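Local coordinates for protein methylmalonyl-CoA carboxyltransferase 12S subunit (Propionibacterium freudenreichii, PDB 1ON3) that transfers the carboxyl group of methylmalonyl-CoA to the biotin of the 1.3S subunit, yielding propanoyl-CoA, as the hexameric core of transcarboxylase, at residues N51-P56 and L134-S139; A321-R326 and S501-Y506; A434-M439 and G484-V489. All blocks are in the same frame, centred on the assembly; numbering follows the deposited sequence. Where two conformers were deposited one is given.

Contact 1 (N51-P56 and L134-S139); sequences NNLLDP and LFFYDS
Leu53, in the last turn of helix 46-53, packs on Leu134 and Phe136 of strand 133-139, and this apolar group is the whole of the contact. One methyl does most of the touching: Leu53 CD2 lies 3.8 Å from Phe136 CE1 and 4.2 Å from CZ of the same ring, approaching at a slant. Leu53 CB lies 4.2 Å from Phe136 CZ. On the other flank, Leu53 CD2 meets Leu134 CD2 at 4.2 Å, methyl to methyl. With CG of Leu53 anti to its own backbone N (chi1 176°), the branch is carried out from the helix end to the strand.

Strand 133-139 is the central strand of the seven-stranded sheet of the N-terminal, crotonase-like half. Leu134 and Phe136 alternate with Phe135, whose side chain leaves by the other face of the sheet, so Leu53 meets side chains from one face only. Helix 241-253 lies against the same cluster, with Ala248 and Lys249 touching Leu53 and Glu245 touching Phe136.

Polar interactions flank the apolar patch. Asp55, just past the helix end, hydrogen-bonds through its carboxylate to Thr91, Leu93 and Gly94, while Asp138 forms a salt bridge with Arg49 of helix 46-53.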
loop_
_atom_site.group_PDB
_atom_site.type_symbol
_atom_site.label_atom_id
_atom_site.label_comp_id
_atom_site.label_asym_id
_atom_site.label_seq_id
_atom_site.Cartn_x
_atom_site.Cartn_y
_atom_site.Cartn_z
ATOM N N ASN E 51 -30.214 8.232 28.653
ATOM C CA ASN E 51 -31.570 8.138 28.136
ATOM C C ASN E 51 -31.989 9.424 27.434
ATOM O O ASN E 51 -32.729 9.386 26.458
ATOM C CB ASN E 51 -32.560 7.820 29.256
ATOM C CG ASN E 51 -33.931 7.467 28.723
ATOM O OD1 ASN E 51 -34.084 6.500 27.968
ATOM N ND2 ASN E 51 -34.935 8.248 29.099
ATOM N N ASN E 52 -31.510 10.559 27.939
ATOM C CA ASN E 52 -31.819 11.862 27.359
ATOM C C ASN E 52 -31.021 12.138 26.086
ATOM O O ASN E 52 -31.522 12.758 25.145
ATOM C CB ASN E 52 -31.541 12.967 28.382
ATOM C CG ASN E 52 -32.589 13.019 29.477
ATOM O OD1 ASN E 52 -32.381 13.616 30.534
ATOM N ND2 ASN E 52 -33.724 12.394 29.225
ATOM N N LEU E 53 -29.780 11.671 26.056
ATOM C CA LEU E 53 -28.914 11.890 24.904
ATOM C C LEU E 53 -29.225 10.987 23.712
ATOM O O LEU E 53 -29.255 11.444 22.568
ATOM C CB LEU E 53 -27.454 11.680 25.306
ATOM C CG LEU E 53 -26.430 11.777 24.157
ATOM C CD1 LEU E 53 -26.175 13.251 23.803
ATOM C CD2 LEU E 53 -25.124 11.118 24.574
ATOM N N LEU E 54 -29.444 9.703 23.986
ATOM C CA LEU E 54 -29.691 8.721 22.935
ATOM C C LEU E 54 -31.146 8.624 22.467
ATOM O O LEU E 54 -32.072 8.991 23.197
ATOM C CB LEU E 54 -29.216 7.345 23.414
ATOM C CG LEU E 54 -27.780 7.275 23.959
ATOM C CD1 LEU E 54 -27.521 5.916 24.596
ATOM C CD2 LEU E 54 -26.789 7.535 22.819
ATOM N N ASP E 55 -31.335 8.146 21.237
ATOM C CA ASP E 55 -32.680 7.978 20.693
ATOM C C ASP E 55 -33.448 7.034 21.620
ATOM O O ASP E 55 -32.868 6.111 22.207
ATOM C CB ASP E 55 -32.635 7.353 19.290
ATOM C CG ASP E 55 -31.990 8.259 18.264
ATOM O OD1 ASP E 55 -32.106 9.488 18.404
ATOM O OD2 ASP E 55 -31.380 7.737 17.307
ATOM N N PRO E 56 -34.760 7.254 21.771
ATOM C CA PRO E 56 -35.575 6.396 22.638
ATOM C C PRO E 56 -35.354 4.902 22.398
ATOM O O PRO E 56 -35.374 4.435 21.260
ATOM C CB PRO E 56 -36.999 6.818 22.291
ATOM C CG PRO E 56 -36.849 8.283 22.030
ATOM C CD PRO E 56 -35.573 8.340 21.191
ATOM N N LEU E 134 -18.963 9.206 23.147
ATOM C CA LEU E 134 -19.370 10.280 24.058
ATOM C C LEU E 134 -19.248 9.768 25.498
ATOM O O LEU E 134 -19.576 8.622 25.786
ATOM C CB LEU E 134 -20.804 10.731 23.755
ATOM C CG LEU E 134 -20.972 11.330 22.344
ATOM C CD1 LEU E 134 -21.565 10.271 21.423
ATOM C CD2 LEU E 134 -21.869 12.556 22.378
ATOM N N PHE E 135 -18.780 10.629 26.392
ATOM C CA PHE E 135 -18.543 10.242 27.780
ATOM C C PHE E 135 -18.984 11.322 28.783
ATOM O O PHE E 135 -18.504 12.447 28.727
ATOM C CB PHE E 135 -17.035 9.969 27.916
ATOM C CG PHE E 135 -16.616 9.282 29.194
ATOM C CD1 PHE E 135 -15.358 8.699 29.271
ATOM C CD2 PHE E 135 -17.435 9.252 30.322
ATOM C CE1 PHE E 135 -14.911 8.097 30.456
ATOM C CE2 PHE E 135 -16.995 8.650 31.516
ATOM C CZ PHE E 135 -15.730 8.073 31.575
ATOM N N PHE E 136 -19.910 10.969 29.677
ATOM C CA PHE E 136 -20.369 11.879 30.739
ATOM C C PHE E 136 -19.499 11.577 31.968
ATOM O O PHE E 136 -19.533 10.461 32.512
ATOM C CB PHE E 136 -21.836 11.636 31.124
ATOM C CG PHE E 136 -22.844 12.115 30.101
ATOM C CD1 PHE E 136 -23.301 11.261 29.105
ATOM C CD2 PHE E 136 -23.388 13.395 30.187
ATOM C CE1 PHE E 136 -24.301 11.675 28.210
ATOM C CE2 PHE E 136 -24.380 13.818 29.306
ATOM C CZ PHE E 136 -24.841 12.952 28.313
ATOM N N TYR E 137 -18.703 12.563 32.373
ATOM C CA TYR E 137 -17.804 12.456 33.522
ATOM C C TYR E 137 -18.472 13.048 34.774
ATOM O O TYR E 137 -19.043 14.129 34.724
ATOM C CB TYR E 137 -16.519 13.238 33.235
ATOM C CG TYR E 137 -15.689 12.681 32.109
ATOM C CD1 TYR E 137 -14.589 11.875 32.369
ATOM C CD2 TYR E 137 -15.965 13.013 30.780
ATOM C CE1 TYR E 137 -13.766 11.413 31.339
ATOM C CE2 TYR E 137 -15.155 12.557 29.734
ATOM C CZ TYR E 137 -14.057 11.761 30.018
ATOM O OH TYR E 137 -13.245 11.317 29.001
ATOM N N ASP E 138 -18.363 12.353 35.901
ATOM C CA ASP E 138 -18.976 12.788 37.150
ATOM C C ASP E 138 -18.231 11.909 38.149
ATOM O O ASP E 138 -18.740 10.861 38.543
ATOM C CB ASP E 138 -20.470 12.420 37.119
ATOM C CG ASP E 138 -21.278 13.138 38.189
ATOM O OD1 ASP E 138 -20.653 13.685 39.113
ATOM O OD2 ASP E 138 -22.529 13.139 38.107
ATOM N N SER E 139 -17.040 12.335 38.568
ATOM C CA SER E 139 -16.218 11.478 39.420
ATOM C C SER E 139 -15.217 12.133 40.369
ATOM O O SER E 139 -14.705 13.214 40.112
ATOM C CB SER E 139 -15.451 10.513 38.495
ATOM O OG SER E 139 -14.362 9.873 39.137
#

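Contact 2 (A321-R326 and S501-Y506)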
loop_
_atom_site.group_PDB
_atom_site.type_symbol
_atom_site.label_atom_id
_atom_site.label_comp_id
_atom_site.label_asym_id
_atom_site.label_seq_id
_atom_site.Cartn_x
_atom_site.Cartn_y
_atom_site.Cartn_z
ATOM N N ALA E 321 -20.494 25.684 11.051
ATOM C CA ALA E 321 -21.660 26.178 10.344
ATOM C C ALA E 321 -21.830 25.328 9.115
ATOM O O ALA E 321 -21.129 24.329 8.933
ATOM C CB ALA E 321 -21.461 27.625 9.945
ATOM N N ARG E 322 -22.756 25.729 8.255
ATOM C CA ARG E 322 -22.972 24.989 7.034
ATOM C C ARG E 322 -23.175 25.907 5.845
ATOM O O ARG E 322 -23.714 27.017 5.972
ATOM C CB ARG E 322 -24.182 24.065 7.178
ATOM C CG ARG E 322 -23.922 22.830 8.044
ATOM C CD ARG E 322 -25.162 21.971 8.156
ATOM N NE ARG E 322 -24.979 20.895 9.124
ATOM C CZ ARG E 322 -25.406 20.924 10.381
ATOM N NH1 ARG E 322 -26.055 21.981 10.851
ATOM N NH2 ARG E 322 -25.177 19.883 11.171
ATOM N N VAL E 323 -22.697 25.456 4.694
ATOM C CA VAL E 323 -22.895 26.199 3.461
ATOM C C VAL E 323 -23.483 25.170 2.510
ATOM O O VAL E 323 -22.852 24.158 2.216
ATOM C CB VAL E 323 -21.574 26.769 2.895
ATOM C CG1 VAL E 323 -21.860 27.485 1.567
ATOM C CG2 VAL E 323 -20.967 27.770 3.895
ATOM N N ASN E 324 -24.704 25.421 2.049
ATOM C CA ASN E 324 -25.390 24.487 1.158
ATOM C C ASN E 324 -25.475 23.113 1.829
ATOM O O ASN E 324 -25.323 22.076 1.180
ATOM C CB ASN E 324 -24.652 24.374 -0.175
ATOM C CG ASN E 324 -24.624 25.695 -0.953
ATOM O OD1 ASN E 324 -23.726 25.917 -1.759
ATOM N ND2 ASN E 324 -25.611 26.556 -0.724
ATOM N N GLY E 325 -25.709 23.120 3.140
ATOM C CA GLY E 325 -25.832 21.880 3.897
ATOM C C GLY E 325 -24.550 21.188 4.319
ATOM O O GLY E 325 -24.589 20.241 5.106
ATOM N N ARG E 326 -23.411 21.657 3.817
ATOM C CA ARG E 326 -22.120 21.045 4.136
ATOM C C ARG E 326 -21.486 21.655 5.386
ATOM O O ARG E 326 -21.407 22.887 5.507
ATOM C CB ARG E 326 -21.160 21.226 2.941
ATOM C CG ARG E 326 -19.775 20.628 3.080
ATOM C CD ARG E 326 -18.818 21.283 2.076
ATOM N NE ARG E 326 -19.304 21.194 0.691
ATOM C CZ ARG E 326 -19.291 20.071 -0.024
ATOM N NH1 ARG E 326 -18.808 18.959 0.509
ATOM N NH2 ARG E 326 -19.792 20.047 -1.252
ATOM N N SER E 501 -19.380 28.265 -4.180
ATOM C CA SER E 501 -18.874 27.670 -5.409
ATOM C C SER E 501 -17.491 27.087 -5.194
ATOM O O SER E 501 -17.147 26.055 -5.769
ATOM C CB SER E 501 -18.827 28.729 -6.508
ATOM O OG SER E 501 -20.070 29.402 -6.587
ATOM N N ALA E 502 -16.691 27.755 -4.374
ATOM C CA ALA E 502 -15.351 27.262 -4.101
ATOM C C ALA E 502 -15.463 25.912 -3.388
ATOM O O ALA E 502 -14.782 24.949 -3.743
ATOM C CB ALA E 502 -14.594 28.256 -3.237
ATOM N N LEU E 503 -16.338 25.846 -2.390
ATOM C CA LEU E 503 -16.530 24.617 -1.630
ATOM C C LEU E 503 -16.981 23.502 -2.549
ATOM O O LEU E 503 -16.513 22.366 -2.443
ATOM C CB LEU E 503 -17.573 24.836 -0.526
ATOM C CG LEU E 503 -17.155 25.752 0.632
ATOM C CD1 LEU E 503 -18.370 26.124 1.486
ATOM C CD2 LEU E 503 -16.106 25.027 1.485
ATOM N N GLU E 504 -17.892 23.832 -3.461
ATOM C CA GLU E 504 -18.413 22.844 -4.402
ATOM C C GLU E 504 -17.323 22.322 -5.334
ATOM O O GLU E 504 -17.212 21.128 -5.554
ATOM C CB GLU E 504 -19.571 23.458 -5.210
ATOM C CG GLU E 504 -20.111 22.610 -6.376
ATOM C CD GLU E 504 -20.544 21.198 -5.973
ATOM O OE1 GLU E 504 -20.907 20.976 -4.796
ATOM O OE2 GLU E 504 -20.535 20.310 -6.850
ATOM N N MET E 505 -16.493 23.200 -5.873
ATOM C CA MET E 505 -15.477 22.707 -6.789
ATOM C C MET E 505 -14.381 21.911 -6.088
ATOM O O MET E 505 -13.821 20.973 -6.661
ATOM C CB MET E 505 -14.864 23.857 -7.581
ATOM C CG MET E 505 -14.465 23.456 -9.000
ATOM S SD MET E 505 -13.368 22.005 -9.116
ATOM C CE MET E 505 -14.462 20.801 -9.577
ATOM N N TYR E 506 -14.088 22.262 -4.839
ATOM C CA TYR E 506 -13.052 21.550 -4.102
ATOM C C TYR E 506 -13.586 20.379 -3.264
ATOM O O TYR E 506 -12.858 19.784 -2.474
ATOM C CB TYR E 506 -12.254 22.547 -3.245
ATOM C CG TYR E 506 -11.308 23.400 -4.073
ATOM C CD1 TYR E 506 -10.092 22.887 -4.519
ATOM C CD2 TYR E 506 -11.660 24.694 -4.468
ATOM C CE1 TYR E 506 -9.254 23.630 -5.338
ATOM C CE2 TYR E 506 -10.829 25.452 -5.293
ATOM C CZ TYR E 506 -9.629 24.914 -5.725
ATOM O OH TYR E 506 -8.793 25.653 -6.538
HETATM O O HOH W 1 -21.452 22.024 -2.539
#
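Val323 and Leu503 form the apolar half of this contact, Arg326 and Glu504 the polar half. The side chains of Val323 and Leu503 cross nearly at right angles, and a single methyl of the leucine reaches the valine: Leu503 CD1 lies 3.6 Å from Val323 CB and 3.7 Å from Val323 CG1, with Val323 CG2 only slightly farther. The methyl thus sits against the branch point of the valine and touches both of its arms. Leu503 has CG anti to its carbonyl carbon, and the extended second torsion pushes CD1 outward from the helix.

Arg326 leaves the backbone with CG opposite its own N (chi1 -179°), runs extended to CD and then bends at chi3 (-55°), which brings the guanidinium end beside the base of the Leu503 side chain: Arg326 NE is 4.2 Å from Leu503 CB, and the carbonyl O of Leu503 lies over one guanidinium face. Glu504, bent at chi2, turns its carboxylate to the guanidinium edge. The direct salt bridge is long, 3.8 Å from Arg326 NH2 to Glu504 OE1, with the two planes 45° apart. A water near the guanidinium plane spans the gap, accepting from Arg326 NH2 at 2.9 Å and donating to Glu504 OE1 over an unusually short distance. The stronger charge partner is Glu262, which forms a salt bridge with Arg326 NH1, so the two ends of the guanidinium serve different carboxylates.

Val323 and Arg326 are the end residues of a type I' turn, paired by backbone bonds in both directions, with Asn324 and Gly325 at its corners. It is a two-residue beta hairpin joining strands 316-323 and 326-333, packed against the C-terminal end of helix 495-505 in the crotonase-like C-terminal half.

Contact 3 (A434-M439 and G484-V489). With MCA (methylmalonyl-coenzyme A), chain L.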
loop_
_atom_site.group_PDB
_atom_site.type_symbol
_atom_site.label_atom_id
_atom_site.label_comp_id
_atom_site.label_asym_id
_atom_site.label_seq_id
_atom_site.Cartn_x
_atom_site.Cartn_y
_atom_site.Cartn_z
ATOM N N ALA E 434 -10.117 45.131 1.366
ATOM C CA ALA E 434 -8.981 44.299 1.739
ATOM C C ALA E 434 -7.676 45.078 1.720
ATOM O O ALA E 434 -7.390 45.830 0.777
ATOM C CB ALA E 434 -8.877 43.101 0.815
ATOM N N GLU E 435 -6.874 44.880 2.759
ATOM C CA GLU E 435 -5.610 45.564 2.848
ATOM C C GLU E 435 -4.489 44.591 3.219
ATOM O O GLU E 435 -3.974 44.630 4.331
ATOM C CB GLU E 435 -5.715 46.688 3.874
ATOM C CG GLU E 435 -4.583 47.685 3.804
ATOM C CD GLU E 435 -4.773 48.842 4.767
ATOM O OE1 GLU E 435 -3.958 49.783 4.710
ATOM O OE2 GLU E 435 -5.729 48.807 5.577
ATOM N N ILE E 436 -4.152 43.705 2.283
ATOM C CA ILE E 436 -3.074 42.729 2.459
ATOM C C ILE E 436 -1.771 43.517 2.338
ATOM O O ILE E 436 -1.542 44.180 1.334
ATOM C CB ILE E 436 -3.129 41.661 1.354
ATOM C CG1 ILE E 436 -4.423 40.859 1.498
ATOM C CG2 ILE E 436 -1.884 40.766 1.416
ATOM C CD1 ILE E 436 -4.802 40.088 0.280
ATOM N N ALA E 437 -0.923 43.451 3.357
ATOM C CA ALA E 437 0.321 44.209 3.331
ATOM C C ALA E 437 1.388 43.606 4.234
ATOM O O ALA E 437 1.079 42.964 5.237
ATOM C CB ALA E 437 0.046 45.654 3.761
ATOM N N VAL E 438 2.649 43.809 3.877
ATOM C CA VAL E 438 3.723 43.281 4.701
ATOM C C VAL E 438 3.673 44.043 6.022
ATOM O O VAL E 438 3.972 43.499 7.083
ATOM C CB VAL E 438 5.097 43.434 4.006
ATOM C CG1 VAL E 438 5.514 44.909 3.940
ATOM C CG2 VAL E 438 6.127 42.598 4.732
ATOM N N MET E 439 3.265 45.306 5.939
ATOM C CA MET E 439 3.108 46.170 7.105
ATOM C C MET E 439 2.404 47.447 6.642
ATOM O O MET E 439 2.282 47.694 5.434
ATOM C CB MET E 439 4.469 46.491 7.746
ATOM C CG MET E 439 5.300 47.551 7.042
ATOM S SD MET E 439 7.008 47.530 7.651
ATOM C CE MET E 439 6.866 48.307 9.249
ATOM N N GLY E 484 -1.618 37.771 -7.915
ATOM C CA GLY E 484 -2.189 36.436 -7.837
ATOM C C GLY E 484 -2.396 35.927 -6.422
ATOM O O GLY E 484 -2.691 34.744 -6.228
ATOM N N GLN E 485 -2.239 36.808 -5.431
ATOM C CA GLN E 485 -2.432 36.422 -4.035
ATOM C C GLN E 485 -3.908 36.214 -3.719
ATOM O O GLN E 485 -4.254 35.610 -2.704
ATOM C CB GLN E 485 -1.761 37.447 -3.116
ATOM C CG GLN E 485 -0.240 37.382 -3.289
ATOM C CD GLN E 485 0.536 38.163 -2.257
ATOM O OE1 GLN E 485 0.115 38.280 -1.109
ATOM N NE2 GLN E 485 1.693 38.682 -2.654
ATOM N N VAL E 486 -4.780 36.720 -4.586
ATOM C CA VAL E 486 -6.216 36.498 -4.438
ATOM C C VAL E 486 -6.759 36.097 -5.809
ATOM O O VAL E 486 -6.251 36.552 -6.837
ATOM C CB VAL E 486 -7.003 37.751 -3.909
ATOM C CG1 VAL E 486 -6.481 38.162 -2.533
ATOM C CG2 VAL E 486 -6.923 38.896 -4.902
ATOM N N ASP E 487 -7.760 35.218 -5.825
ATOM C CA ASP E 487 -8.376 34.768 -7.068
ATOM C C ASP E 487 -9.075 35.936 -7.771
ATOM O O ASP E 487 -9.080 36.025 -8.998
ATOM C CB ASP E 487 -9.476 33.731 -6.802
ATOM C CG ASP E 487 -8.949 32.391 -6.318
ATOM O OD1 ASP E 487 -7.930 32.358 -5.606
ATOM O OD2 ASP E 487 -9.595 31.364 -6.637
ATOM N N ASP E 488 -9.661 36.824 -6.976
ATOM C CA ASP E 488 -10.454 37.917 -7.529
ATOM C C ASP E 488 -10.767 38.935 -6.432
ATOM O O ASP E 488 -10.587 38.646 -5.244
ATOM C CB ASP E 488 -11.759 37.302 -8.040
ATOM C CG ASP E 488 -12.591 38.252 -8.882
ATOM O OD1 ASP E 488 -13.762 37.917 -9.145
ATOM O OD2 ASP E 488 -12.084 39.311 -9.294
ATOM N N VAL E 489 -11.203 40.130 -6.831
ATOM C CA VAL E 489 -11.616 41.163 -5.880
ATOM C C VAL E 489 -13.129 41.085 -6.053
ATOM O O VAL E 489 -13.629 41.137 -7.175
ATOM C CB VAL E 489 -11.101 42.565 -6.270
ATOM C CG1 VAL E 489 -11.560 43.599 -5.237
ATOM C CG2 VAL E 489 -9.578 42.547 -6.351
HETATM C C8 MCA L . 16.549 46.356 8.019
HETATM N N9 MCA L . 16.825 47.035 6.829
HETATM C C4 MCA L . 15.755 46.744 6.008
HETATM C C5 MCA L . 14.909 45.905 6.770
HETATM N N7 MCA L . 15.431 45.677 8.029
HETATM N N3 MCA L . 15.534 47.172 4.703
HETATM C C2 MCA L . 14.357 46.687 4.179
HETATM N N1 MCA L . 13.461 45.869 4.817
HETATM C C6 MCA L . 13.701 45.451 6.125
HETATM N N6 MCA L . 12.793 44.653 6.697
HETATM C "C1'" MCA L . 17.864 47.825 6.440
HETATM C "C2'" MCA L . 17.876 49.075 7.316
HETATM O "O2'" MCA L . 16.922 50.002 6.878
HETATM C "C3'" MCA L . 19.338 49.474 7.223
HETATM O "O3'" MCA L . 19.543 50.280 6.063
HETATM C "C4'" MCA L . 20.102 48.126 7.193
HETATM O "O4'" MCA L . 19.105 47.163 6.677
HETATM C "C5'" MCA L . 20.605 47.513 8.562
HETATM O "O5'" MCA L . 20.258 48.262 9.432
HETATM P P1 MCA L . 20.517 49.093 10.515
HETATM O O11 MCA L . 19.491 49.921 10.878
HETATM O O12 MCA L . 21.592 49.644 9.944
HETATM O O6 MCA L . 20.798 48.267 11.901
HETATM P P2 MCA L . 20.934 47.661 13.079
HETATM O O21 MCA L . 20.981 48.935 13.624
HETATM O O22 MCA L . 21.871 46.641 13.250
HETATM O O7 MCA L . 19.469 47.077 13.440
HETATM C CPB MCA L . 18.818 46.369 12.711
HETATM C CPA MCA L . 17.428 45.796 12.931
HETATM C CP7 MCA L . 16.650 47.043 12.449
HETATM C CP9 MCA L . 17.221 45.250 14.361
HETATM C CP8 MCA L . 17.279 44.606 11.962
HETATM O OP3 MCA L . 16.895 47.390 11.287
HETATM C CP6 MCA L . 15.223 47.095 12.424
HETATM O OP2 MCA L . 14.602 46.787 13.498
HETATM N NP2 MCA L . 14.502 47.531 11.196
HETATM C CP5 MCA L . 13.526 46.598 10.740
HETATM C CP4 MCA L . 12.512 45.694 11.170
HETATM C CP3 MCA L . 11.214 45.472 10.551
HETATM O OP1 MCA L . 10.448 46.524 10.921
HETATM N NP1 MCA L . 10.598 44.443 9.687
HETATM C CP2 MCA L . 9.226 44.731 9.357
HETATM C CP1 MCA L . 8.669 43.471 8.840
HETATM P P3 MCA L . 20.637 51.314 5.345
HETATM O O31 MCA L . 20.381 52.286 6.465
HETATM O O32 MCA L . 20.040 51.765 4.032
HETATM O O33 MCA L . 22.105 50.949 5.272
HETATM S S MCA L . 7.194 43.456 8.417
HETATM C CS1 MCA L . 7.582 41.909 8.087
HETATM O OS1 MCA L . 8.627 41.203 8.177
HETATM C CS2 MCA L . 6.615 41.073 8.677
HETATM C CS3 MCA L . 5.901 40.314 7.850
HETATM C CS4 MCA L . 6.163 40.684 10.106
HETATM O OS4 MCA L . 6.987 40.780 11.002
HETATM O OS5 MCA L . 4.993 40.299 10.291
#
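Beside the methylmalonyl-CoA pocket of the C-terminal half, strand 435-437 packs on the turn that follows helix 477-482, with Ile436 meeting Gln485 and Val486. The main apolar touch joins the far end of the isoleucine to one arm of the valine, Ile436 CD1 to Val486 CG1 at 3.8 Å, as the two side chains slide past each other in opposite directions. On the other branch, Ile436 CG2 stands 4.1 Å from Gln485 OE1. Gln485 NE2 hydrogen-bonds to the carbonyl of Ile148 of a neighbouring subunit.

Gly484, at positive phi, closes helix 477-482 in a Schellman motif, and the chain then turns toward the short, weakly bonded strand 488-489, outermost in the seven-stranded sheet within this chain. Strand 435-437 belongs instead to a small parallel pair with strand 409-411.

Beyond strand 435-437 the chain reaches the ligand. The carbonyl O of Val438 is 3.5 Å from the thioester S of methylmalonyl-CoA, and Val438 CG2 lies 3.7 Å from CS1, the thioester carbonyl carbon. Met439 SD approaches CP2 of the pantetheine arm at 4.0 Å. Ile144 of that neighbouring subunit packs on Met439 and hydrogen-bonds to the same ligand through its backbone N.

The three contacts sample both halves of the duplicated subunit: contact 1 in the N-terminal half, contacts 2 and 3 in the C-terminal half. Contacts 1 and 3 lie on opposite sides of the chain's centre, their own centres about 47 Å apart; contacts 1 and 2 are about 32 Å apart between centres. Contacts 2 and 3 are closer, about 23 Å between centres and about 6 Å between nearest atoms, and both bear on one sheet through strand 488-489 and helix 495-505, successive in sequence. Both also touch a second subunit. Contact 3 includes residues of a methylmalonyl-CoA pocket completed by a further subunit, while strand 133-139 of contact 1 runs directly into Gly140, Ala142 and Arg143 of the other such pocket.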